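Local coordinates for protein sortase (Actinomyces oris, PDB 2XWG) that probably acts as a class C sortase, a membrane-associated cysteine transpeptidase that joins pilin subunits during fimbrial assembly, at residues 57-62 and 179-184; 63-68 and 131-136; 96-101 and 175-180; 103-108 and 208-213. All coordinates share one frame; numbering follows the deposited sequence.

Interaction 1: residues 57-62 and 179-184. With CA (calcium ion), chain G.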
# COMPACT_ATOMS: atom_id res chain seq x y z
N LYS A 57 -20.52 6.08 4.23
CA LYS A 57 -20.38 6.98 3.11
C LYS A 57 -18.92 6.96 2.65
O LYS A 57 -18.64 6.85 1.45
CB LYS A 57 -20.83 8.40 3.46
CG LYS A 57 -22.34 8.59 3.47
CD LYS A 57 -22.78 9.91 4.16
CE LYS A 57 -22.74 9.81 5.69
NZ LYS A 57 -22.92 11.14 6.39
N GLU A 58 -18.00 7.05 3.61
CA GLU A 58 -16.57 7.06 3.33
C GLU A 58 -16.13 5.83 2.57
O GLU A 58 -15.28 5.90 1.70
CB GLU A 58 -15.78 7.15 4.63
CG GLU A 58 -15.65 8.54 5.17
CD GLU A 58 -14.45 9.22 4.59
OE1 GLU A 58 -13.90 8.67 3.63
OE2 GLU A 58 -14.05 10.30 5.07
N ARG A 59 -16.73 4.70 2.89
CA ARG A 59 -16.35 3.49 2.20
C ARG A 59 -16.87 3.46 0.76
O ARG A 59 -16.14 3.06 -0.17
CB ARG A 59 -16.80 2.27 2.97
CG ARG A 59 -16.29 1.02 2.33
CD ARG A 59 -16.55 -0.22 3.13
NE ARG A 59 -15.57 -1.22 2.73
CZ ARG A 59 -14.46 -1.48 3.41
NH1 ARG A 59 -14.23 -0.82 4.55
NH2 ARG A 59 -13.60 -2.40 2.98
N ALA A 60 -18.12 3.87 0.57
CA ALA A 60 -18.71 3.87 -0.77
C ALA A 60 -17.98 4.85 -1.68
O ALA A 60 -17.81 4.60 -2.87
CB ALA A 60 -20.19 4.21 -0.71
N SER A 61 -17.56 5.98 -1.11
CA SER A 61 -16.78 6.94 -1.85
C SER A 61 -15.40 6.36 -2.20
O SER A 61 -14.91 6.54 -3.32
CB SER A 61 -16.63 8.23 -1.05
OG SER A 61 -15.79 9.14 -1.75
N ALA A 62 -14.78 5.68 -1.24
CA ALA A 62 -13.53 5.00 -1.49
C ALA A 62 -13.71 4.05 -2.67
O ALA A 62 -12.89 4.03 -3.59
CB ALA A 62 -13.07 4.23 -0.27
N GLN A 179 -13.66 -2.52 8.74
CA GLN A 179 -13.61 -3.80 8.06
C GLN A 179 -12.20 -4.35 7.87
O GLN A 179 -11.31 -3.62 7.44
CB GLN A 179 -14.29 -3.63 6.71
CG GLN A 179 -14.68 -4.91 6.05
CD GLN A 179 -15.73 -4.68 4.99
OE1 GLN A 179 -16.70 -3.93 5.22
NE2 GLN A 179 -15.54 -5.31 3.82
N THR A 180 -11.99 -5.62 8.18
CA THR A 180 -10.65 -6.20 8.11
C THR A 180 -10.51 -7.12 6.91
O THR A 180 -11.28 -8.06 6.76
CB THR A 180 -10.29 -6.98 9.39
OG1 THR A 180 -10.24 -6.07 10.50
CG2 THR A 180 -8.94 -7.63 9.26
N LEU A 181 -9.51 -6.86 6.08
CA LEU A 181 -9.30 -7.59 4.85
C LEU A 181 -8.14 -8.57 5.00
O LEU A 181 -7.02 -8.16 5.30
CB LEU A 181 -8.97 -6.61 3.74
CG LEU A 181 -9.78 -5.33 3.59
CD1 LEU A 181 -9.34 -4.63 2.33
CD2 LEU A 181 -11.29 -5.60 3.55
N LYS A 182 -8.38 -9.86 4.80
CA LYS A 182 -7.31 -10.83 4.85
C LYS A 182 -6.73 -11.05 3.47
O LYS A 182 -7.48 -11.37 2.54
CB LYS A 182 -7.81 -12.16 5.39
CG LYS A 182 -6.75 -13.23 5.53
CD LYS A 182 -7.35 -14.51 6.09
CE LYS A 182 -6.29 -15.53 6.44
NZ LYS A 182 -6.89 -16.87 6.78
N TYR A 183 -5.41 -10.88 3.32
CA TYR A 183 -4.69 -11.25 2.08
C TYR A 183 -3.70 -12.39 2.31
O TYR A 183 -3.12 -12.50 3.39
CB TYR A 183 -3.96 -10.05 1.49
CG TYR A 183 -4.91 -8.97 1.07
CD1 TYR A 183 -5.39 -8.06 1.97
CD2 TYR A 183 -5.32 -8.86 -0.24
CE1 TYR A 183 -6.26 -7.08 1.60
CE2 TYR A 183 -6.18 -7.89 -0.63
CZ TYR A 183 -6.66 -7.00 0.29
OH TYR A 183 -7.55 -6.01 -0.08
N GLU A 184 -3.50 -13.23 1.30
CA GLU A 184 -2.52 -14.30 1.38
C GLU A 184 -1.43 -14.04 0.33
O GLU A 184 -1.74 -13.70 -0.81
CB GLU A 184 -3.18 -15.66 1.18
CG GLU A 184 -2.21 -16.85 1.18
CD GLU A 184 -2.89 -18.19 0.88
OE1 GLU A 184 -3.65 -18.28 -0.12
OE2 GLU A 184 -2.65 -19.17 1.64
CA CA G . -14.19 11.57 2.60
O HOH W 1 -11.31 -2.14 4.83
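The flat guanidinium of Arg-59 has the side-chain amide of Gln-179 laid over one of its faces, the two planes only 11° apart; Gln-179 OE1 sits over the centre of the group, 3.8 Å from Arg-59 CZ. At the edge, in the guanidinium plane, a water accepts from Arg-59 NH2 at 3.0 Å. The same water donates to the backbone O of Gln-179, also at 3.0 Å, which makes the only hydrogen-bonded link between the segments an indirect one. Around this stack carbon atoms press on the guanidinium nitrogens: Gln-179 CB lies 3.5 Å from Arg-59 NH1, and Leu-181 CD2 approaches NH2 obliquely at 4.0 Å.

Reach explains the geometry, since the nearest CA atoms, those of Arg-59 and Gln-179, are 9.7 Å apart. Arg-59 bridges this with CG anti to the backbone N (chi1 -174°) and a chain extended on to NE, crossing the Gln-179 side chain at about a right angle. NH1 donates instead to Ser-176 O. A leucine at this position would probably leave the Gln-179 amide without its stacking partner, free to turn, and Ser-176 O without this donor.

Next to Arg-59, Glu-58 OE2 binds a calcium ion at 2.8 Å, together with Asp-97 OD1 and His-94 O. The contact thus docks the N-terminal helix 55-68, one turn of which carries a metal ligand, against the start of strand 179-191 at the margin of the sortase beta-barrel, consistent with the N-terminal helical elaboration of class C sortases.

Interaction 2: residues 63-68 and 131-136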
# COMPACT_ATOMS: atom_id res chain seq x y z
N GLU A 63 -14.79 3.27 -2.65
CA GLU A 63 -14.98 2.27 -3.71
C GLU A 63 -15.28 2.95 -5.05
O GLU A 63 -14.87 2.48 -6.11
CB GLU A 63 -16.07 1.27 -3.32
CG GLU A 63 -16.02 0.84 -1.85
CD GLU A 63 -16.45 -0.61 -1.61
OE1 GLU A 63 -16.23 -1.45 -2.53
OE2 GLU A 63 -17.00 -0.90 -0.51
N THR A 64 -15.99 4.07 -5.00
CA THR A 64 -16.17 4.86 -6.21
C THR A 64 -14.80 5.31 -6.72
O THR A 64 -14.50 5.10 -7.89
CB THR A 64 -17.13 6.04 -6.00
OG1 THR A 64 -18.46 5.53 -5.82
CG2 THR A 64 -17.10 6.98 -7.20
N TYR A 65 -13.97 5.88 -5.85
CA TYR A 65 -12.60 6.27 -6.22
C TYR A 65 -11.85 5.17 -6.99
O TYR A 65 -11.32 5.39 -8.08
CB TYR A 65 -11.76 6.70 -5.01
CG TYR A 65 -10.35 7.17 -5.37
CD1 TYR A 65 -9.31 6.27 -5.55
CD2 TYR A 65 -10.06 8.52 -5.55
CE1 TYR A 65 -8.02 6.70 -5.90
CE2 TYR A 65 -8.79 8.96 -5.88
CZ TYR A 65 -7.77 8.05 -6.05
OH TYR A 65 -6.51 8.51 -6.40
N ASN A 66 -11.79 3.98 -6.40
CA ASN A 66 -11.12 2.86 -7.04
C ASN A 66 -11.67 2.59 -8.44
O ASN A 66 -10.92 2.33 -9.38
CB ASN A 66 -11.23 1.61 -6.17
CG ASN A 66 -10.46 1.73 -4.89
OD1 ASN A 66 -9.49 2.46 -4.83
ND2 ASN A 66 -10.89 1.03 -3.86
N ASN A 67 -12.98 2.68 -8.57
CA ASN A 67 -13.66 2.37 -9.83
C ASN A 67 -13.53 3.45 -10.92
O ASN A 67 -13.58 3.14 -12.11
CB ASN A 67 -15.12 2.00 -9.54
CG ASN A 67 -15.24 0.67 -8.82
OD1 ASN A 67 -14.43 -0.24 -9.04
ND2 ASN A 67 -16.25 0.54 -7.96
N ASN A 68 -13.35 4.70 -10.50
CA ASN A 68 -13.03 5.75 -11.46
C ASN A 68 -11.52 5.92 -11.67
O ASN A 68 -11.08 6.72 -12.50
CB ASN A 68 -13.67 7.09 -11.06
CG ASN A 68 -15.17 7.16 -11.39
OD1 ASN A 68 -16.00 7.36 -10.50
ND2 ASN A 68 -15.51 7.01 -12.67
N HIS A 131 0.84 5.02 1.41
CA HIS A 131 0.06 4.45 0.33
C HIS A 131 0.35 5.14 -0.99
O HIS A 131 0.37 6.38 -1.07
CB HIS A 131 -1.41 4.59 0.62
CG HIS A 131 -2.26 4.24 -0.55
ND1 HIS A 131 -2.83 5.20 -1.36
CD2 HIS A 131 -2.62 3.04 -1.06
CE1 HIS A 131 -3.52 4.60 -2.32
NE2 HIS A 131 -3.41 3.29 -2.16
N LEU A 132 0.54 4.34 -2.04
CA LEU A 132 1.05 4.87 -3.30
C LEU A 132 -0.02 5.55 -4.15
O LEU A 132 -0.82 4.87 -4.81
CB LEU A 132 1.74 3.77 -4.10
CG LEU A 132 2.55 4.28 -5.27
CD1 LEU A 132 3.47 5.38 -4.81
CD2 LEU A 132 3.35 3.17 -5.88
N PHE A 133 -0.02 6.88 -4.13
CA PHE A 133 -0.94 7.67 -4.93
C PHE A 133 -0.87 7.21 -6.37
O PHE A 133 0.20 7.14 -6.97
CB PHE A 133 -0.63 9.16 -4.82
CG PHE A 133 -1.45 10.04 -5.73
CD1 PHE A 133 -2.82 10.20 -5.52
CD2 PHE A 133 -0.85 10.75 -6.77
CE1 PHE A 133 -3.58 11.02 -6.35
CE2 PHE A 133 -1.60 11.56 -7.60
CZ PHE A 133 -2.97 11.71 -7.38
N GLY A 134 -2.02 6.86 -6.93
CA GLY A 134 -2.06 6.28 -8.25
C GLY A 134 -2.60 4.88 -8.18
O GLY A 134 -3.09 4.37 -9.18
N THR A 135 -2.50 4.24 -7.01
CA THR A 135 -3.01 2.88 -6.86
C THR A 135 -4.33 2.88 -6.08
O THR A 135 -4.73 3.91 -5.54
CB THR A 135 -1.97 1.95 -6.18
OG1 THR A 135 -1.79 2.34 -4.82
CG2 THR A 135 -0.65 2.06 -6.89
N SER A 136 -4.99 1.73 -6.04
CA SER A 136 -6.28 1.62 -5.38
C SER A 136 -6.16 1.88 -3.89
O SER A 136 -5.22 1.43 -3.24
CB SER A 136 -6.86 0.22 -5.61
OG SER A 136 -6.78 -0.17 -6.97
O HOH W 2 -4.45 6.70 -5.56
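Tyr-65 and Phe-133 both hold CG anti to the backbone N (chi1 -177° and 174°), and these settings send the two rings from helix 55-68 and from the facing loop toward one another. The loop is built on a type II beta turn from Leu-132 to Thr-135, within the sortase domain. The aromatic side chains cross at about a right angle, and Tyr-65 OH comes within 3.9 Å of Phe-133 CE1. Phe-133 also meets Tyr-89 and Tyr-92 of helix 87-93, so the turn lies among aromatic rings of two helices.

Polar contact between the segments runs through one water, 2.9 Å from Tyr-65 OH; it accepts from Gly-134 N and donates to Thr-135 O, so the phenol is tied to the turn's backbone. One residue on from Tyr-65, Asn-66 OD1 lies 3.4 Å from Ser-136 CA, a van der Waals approach; OD1 accepts its hydrogen bond from Leu-137 N.

The turn is braced internally. Leu-132 O accepts Thr-135 N at 2.8 Å and Thr-135 OG1 at 2.7 Å, the hydroxyl arriving in the carbonyl plane on a lone pair. His-131 NE2 donates to Ser-136 O at 2.8 Å, entering from above that carbonyl's plane, 55° out of it.

Interaction 3: residues 96-101 and 175-180. With CA (calcium ion), chain G.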
# COMPACT_ATOMS: atom_id res chain seq x y z
N MET A 96 -10.91 8.49 2.33
CA MET A 96 -10.51 7.83 3.56
C MET A 96 -9.88 8.78 4.58
O MET A 96 -8.80 8.49 5.10
CB MET A 96 -9.56 6.70 3.23
CG MET A 96 -10.11 5.76 2.19
SD MET A 96 -9.12 4.26 1.99
CE MET A 96 -9.59 3.33 3.45
N ASP A 97 -10.57 9.90 4.87
CA ASP A 97 -9.99 10.97 5.68
C ASP A 97 -10.72 11.24 7.02
O ASP A 97 -10.52 12.29 7.66
CB ASP A 97 -9.85 12.28 4.87
CG ASP A 97 -11.17 13.07 4.74
OD1 ASP A 97 -12.26 12.47 4.55
OD2 ASP A 97 -11.10 14.33 4.82
N ILE A 98 -11.53 10.29 7.46
CA ILE A 98 -12.18 10.41 8.77
C ILE A 98 -11.16 10.57 9.89
O ILE A 98 -11.26 11.49 10.70
CB ILE A 98 -13.02 9.19 9.11
CG1 ILE A 98 -14.03 8.89 8.00
CG2 ILE A 98 -13.74 9.42 10.42
CD1 ILE A 98 -14.79 7.58 8.22
N ASP A 99 -10.19 9.65 9.95
CA ASP A 99 -9.08 9.72 10.91
C ASP A 99 -7.81 10.13 10.18
O ASP A 99 -7.74 10.12 8.94
CB ASP A 99 -8.83 8.36 11.57
CG ASP A 99 -10.01 7.87 12.38
OD1 ASP A 99 -10.56 8.68 13.18
OD2 ASP A 99 -10.38 6.67 12.23
N PRO A 100 -6.77 10.50 10.94
CA PRO A 100 -5.54 10.90 10.25
C PRO A 100 -4.82 9.67 9.68
O PRO A 100 -4.01 9.78 8.77
CB PRO A 100 -4.72 11.57 11.35
CG PRO A 100 -5.76 11.93 12.43
CD PRO A 100 -6.74 10.79 12.38
N VAL A 101 -5.15 8.50 10.22
CA VAL A 101 -4.66 7.23 9.69
C VAL A 101 -5.61 6.70 8.64
O VAL A 101 -6.79 6.53 8.91
CB VAL A 101 -4.55 6.22 10.82
CG1 VAL A 101 -4.26 4.86 10.27
CG2 VAL A 101 -3.48 6.66 11.80
N SER A 175 -6.88 -3.49 7.90
CA SER A 175 -8.12 -2.93 8.47
C SER A 175 -8.35 -1.45 8.15
O SER A 175 -7.44 -0.63 8.29
CB SER A 175 -8.14 -3.11 9.99
OG SER A 175 -8.17 -4.49 10.28
N SER A 176 -9.56 -1.12 7.72
CA SER A 176 -9.95 0.27 7.49
C SER A 176 -11.45 0.38 7.41
O SER A 176 -12.12 -0.58 7.03
CB SER A 176 -9.36 0.81 6.19
OG SER A 176 -9.98 0.17 5.08
N LEU A 177 -11.99 1.54 7.78
CA LEU A 177 -13.42 1.78 7.69
C LEU A 177 -14.25 0.58 8.19
O LEU A 177 -15.07 0.03 7.47
CB LEU A 177 -13.79 2.14 6.25
CG LEU A 177 -13.56 3.59 5.78
CD1 LEU A 177 -12.65 4.36 6.72
CD2 LEU A 177 -13.01 3.60 4.37
N GLY A 178 -14.00 0.18 9.43
CA GLY A 178 -14.79 -0.85 10.09
C GLY A 178 -14.67 -2.26 9.56
O GLY A 178 -15.48 -3.12 9.92
N GLN A 179 -13.66 -2.52 8.74
CA GLN A 179 -13.61 -3.80 8.06
C GLN A 179 -12.20 -4.35 7.87
O GLN A 179 -11.31 -3.62 7.44
CB GLN A 179 -14.29 -3.63 6.71
CG GLN A 179 -14.68 -4.91 6.05
CD GLN A 179 -15.73 -4.68 4.99
OE1 GLN A 179 -16.70 -3.93 5.22
NE2 GLN A 179 -15.54 -5.31 3.82
N THR A 180 -11.99 -5.62 8.18
CA THR A 180 -10.65 -6.20 8.11
C THR A 180 -10.51 -7.12 6.91
O THR A 180 -11.28 -8.06 6.76
CB THR A 180 -10.29 -6.98 9.39
OG1 THR A 180 -10.24 -6.07 10.50
CG2 THR A 180 -8.94 -7.63 9.26
CA CA G . -14.19 11.57 2.60
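Met-96 and Leu-177 carry this contact, with 66 and 61 Å² of their surfaces buried by it; Ile-98 adds 24 Å². Met-96 works through its terminal methyl. The chain bends at its last torsion (chi3 76°), which turns CE into the corner between two residues, 3.6 Å from Leu-177 CD2 and 3.6 Å from Ser-176 OG. That hydroxyl is not left to the methyl alone, since it hydrogen-bonds Pro-138 O. The other branch of Leu-177, CD1, meets Ile-98 CD1 at 4.1 Å, so the leucine spreads its two methyls over two residues of the loop.

Leu-177 is presented by a type I' turn from Ser-176 to Gln-179, the tight connection of a two-residue beta-hairpin. Its ends are closed by paired backbone bonds, Ser-176 N to Gln-179 O at 3.1 Å and Gln-179 N to Ser-176 O at 3.0 Å.

Between Met-96 and Ile-98, Asp-97 has its CB directed away from the hairpin, and its OD1 binds calcium at 2.9 Å. The metal-binding loop, between helix 87-93 and strand 103-107, is therefore packed against the tip of hairpin 171-176/179-191, while Ile-98 also touches Ile-55 and Glu-58 of helix 55-68.

Interaction 4: residues 103-108 and 208-213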
# COMPACT_ATOMS: atom_id res chain seq x y z
N ALA A 103 -5.48 3.65 7.16
CA ALA A 103 -5.75 2.23 7.44
C ALA A 103 -4.62 1.65 8.30
O ALA A 103 -3.65 2.34 8.62
CB ALA A 103 -5.88 1.44 6.15
N ARG A 104 -4.75 0.38 8.66
CA ARG A 104 -3.73 -0.29 9.46
C ARG A 104 -3.37 -1.63 8.87
O ARG A 104 -4.25 -2.33 8.37
CB ARG A 104 -4.25 -0.55 10.86
CG ARG A 104 -4.37 0.66 11.67
CD ARG A 104 -4.05 0.33 13.08
NE ARG A 104 -3.23 1.40 13.63
CZ ARG A 104 -1.93 1.31 13.92
NH1 ARG A 104 -1.25 0.16 13.74
NH2 ARG A 104 -1.31 2.38 14.41
N ILE A 105 -2.09 -2.02 8.98
CA ILE A 105 -1.68 -3.32 8.48
C ILE A 105 -0.96 -4.09 9.54
O ILE A 105 -0.17 -3.54 10.28
CB ILE A 105 -0.72 -3.18 7.29
CG1 ILE A 105 -0.31 -4.58 6.79
CG2 ILE A 105 0.51 -2.37 7.67
CD1 ILE A 105 0.30 -4.51 5.44
N VAL A 106 -1.25 -5.38 9.61
CA VAL A 106 -0.58 -6.26 10.56
C VAL A 106 -0.13 -7.49 9.79
O VAL A 106 -0.93 -8.12 9.09
CB VAL A 106 -1.49 -6.67 11.74
CG1 VAL A 106 -2.74 -7.28 11.24
CG2 VAL A 106 -0.77 -7.67 12.64
N ILE A 107 1.17 -7.78 9.88
CA ILE A 107 1.77 -8.94 9.21
C ILE A 107 2.34 -9.72 10.36
O ILE A 107 3.48 -9.51 10.75
CB ILE A 107 2.89 -8.49 8.30
CG1 ILE A 107 2.38 -7.36 7.43
CG2 ILE A 107 3.38 -9.66 7.41
CD1 ILE A 107 3.46 -6.49 6.89
N PRO A 108 1.53 -10.58 10.95
CA PRO A 108 1.84 -11.12 12.27
C PRO A 108 3.18 -11.79 12.26
O PRO A 108 3.96 -11.57 13.18
CB PRO A 108 0.77 -12.17 12.49
CG PRO A 108 -0.30 -11.84 11.55
CD PRO A 108 0.27 -11.12 10.40
N VAL A 208 -3.14 -6.73 -2.94
CA VAL A 208 -2.32 -5.70 -2.29
C VAL A 208 -0.84 -6.04 -2.38
O VAL A 208 -0.44 -7.15 -2.05
CB VAL A 208 -2.65 -5.56 -0.80
CG1 VAL A 208 -1.58 -4.73 -0.14
CG2 VAL A 208 -4.00 -4.92 -0.63
N THR A 209 -0.03 -5.08 -2.80
CA THR A 209 1.42 -5.27 -2.81
C THR A 209 2.14 -4.42 -1.76
O THR A 209 1.97 -3.20 -1.70
CB THR A 209 2.02 -4.94 -4.18
OG1 THR A 209 1.39 -5.75 -5.18
CG2 THR A 209 3.52 -5.21 -4.19
N LEU A 210 2.93 -5.09 -0.92
CA LEU A 210 3.85 -4.44 -0.01
C LEU A 210 5.19 -4.21 -0.70
O LEU A 210 5.86 -5.17 -1.11
CB LEU A 210 4.04 -5.33 1.21
CG LEU A 210 2.74 -5.89 1.79
CD1 LEU A 210 3.02 -6.81 2.95
CD2 LEU A 210 1.79 -4.78 2.23
N ILE A 211 5.62 -2.97 -0.85
CA ILE A 211 6.90 -2.76 -1.50
C ILE A 211 7.91 -2.09 -0.59
O ILE A 211 7.59 -1.15 0.10
CB ILE A 211 6.73 -1.92 -2.76
CG1 ILE A 211 8.08 -1.71 -3.45
CG2 ILE A 211 6.11 -0.58 -2.43
CD1 ILE A 211 7.96 -1.05 -4.82
N THR A 212 9.15 -2.60 -0.60
CA THR A 212 10.23 -1.96 0.14
C THR A 212 11.50 -1.90 -0.71
O THR A 212 11.54 -2.40 -1.84
CB THR A 212 10.52 -2.72 1.42
OG1 THR A 212 11.48 -2.00 2.19
CG2 THR A 212 11.08 -4.05 1.11
N CYS A 213 12.55 -1.27 -0.19
CA CYS A 213 13.83 -1.25 -0.88
C CYS A 213 14.67 -2.44 -0.50
O CYS A 213 14.50 -3.00 0.58
CB CYS A 213 14.57 0.02 -0.56
SG CYS A 213 13.75 1.38 -1.32
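Leu-210 projects from strand 206-214 toward Ile-105 and Ile-107 of strand 103-107, within the core of the sortase beta-barrel. The two strands are not neighbours in the sheet: the CA atoms of Ile-105 and Leu-210 are 10.2 Å apart and no hydrogen bond joins the segments, so side chains alone span the interior.

From CB, which meets neither isoleucine, a chi1 of -46°, with CG anti to the carbonyl carbon, points the fork of the leucine at the two isoleucine tips. CG is still 4.6 Å from Ile-105 CD1, and the touching is done by the two methyls beyond it. CD2 meets Ile-105 CD1 at 3.5 Å; CD1 meets Ile-107 CD1 at 4.0 Å. Both pairs reach toward each other tip to tip, one leucine branch for each isoleucine. The isoleucines, two positions apart on their strand, face the same side, as the pleat requires.

Leu-163 touches Leu-210, while Leu-166 and Phe-172 touch Ile-107, adding to this apolar interior. Further along strand 206-214 lies Cys-213, the predicted acyl-thioester residue, whose side chain stays well away from segment 103-108; the contact belongs to the barrel core, away from that site. The two isoleucine tips also touch each other, Ile-105 CD1 lying 4.0 Å from Ile-107 CD1.

How the interactions relate
From the N terminus, helix 55-68 supplies two contacts in succession. Interaction 1 closes the loop from 57-62 to 179-184, and interaction 2, from 63-68 to 131-136, falls wholly within it. Interaction 3 then leaves the loop at 96-101 for 175-180, crossing interaction 2 and ending on the same stretch as interaction 1; those two share a calcium ion. Interaction 4, from 103-108 to 208-213, crosses all three. Helix and calcium loop are thereby tied to hairpin 171-176/179-191, which a probable Arg-104 N to Ser-175 O bond links onward to strand 103-107, while Tyr-183 packs on Val-208 to connect interactions 1 and 4.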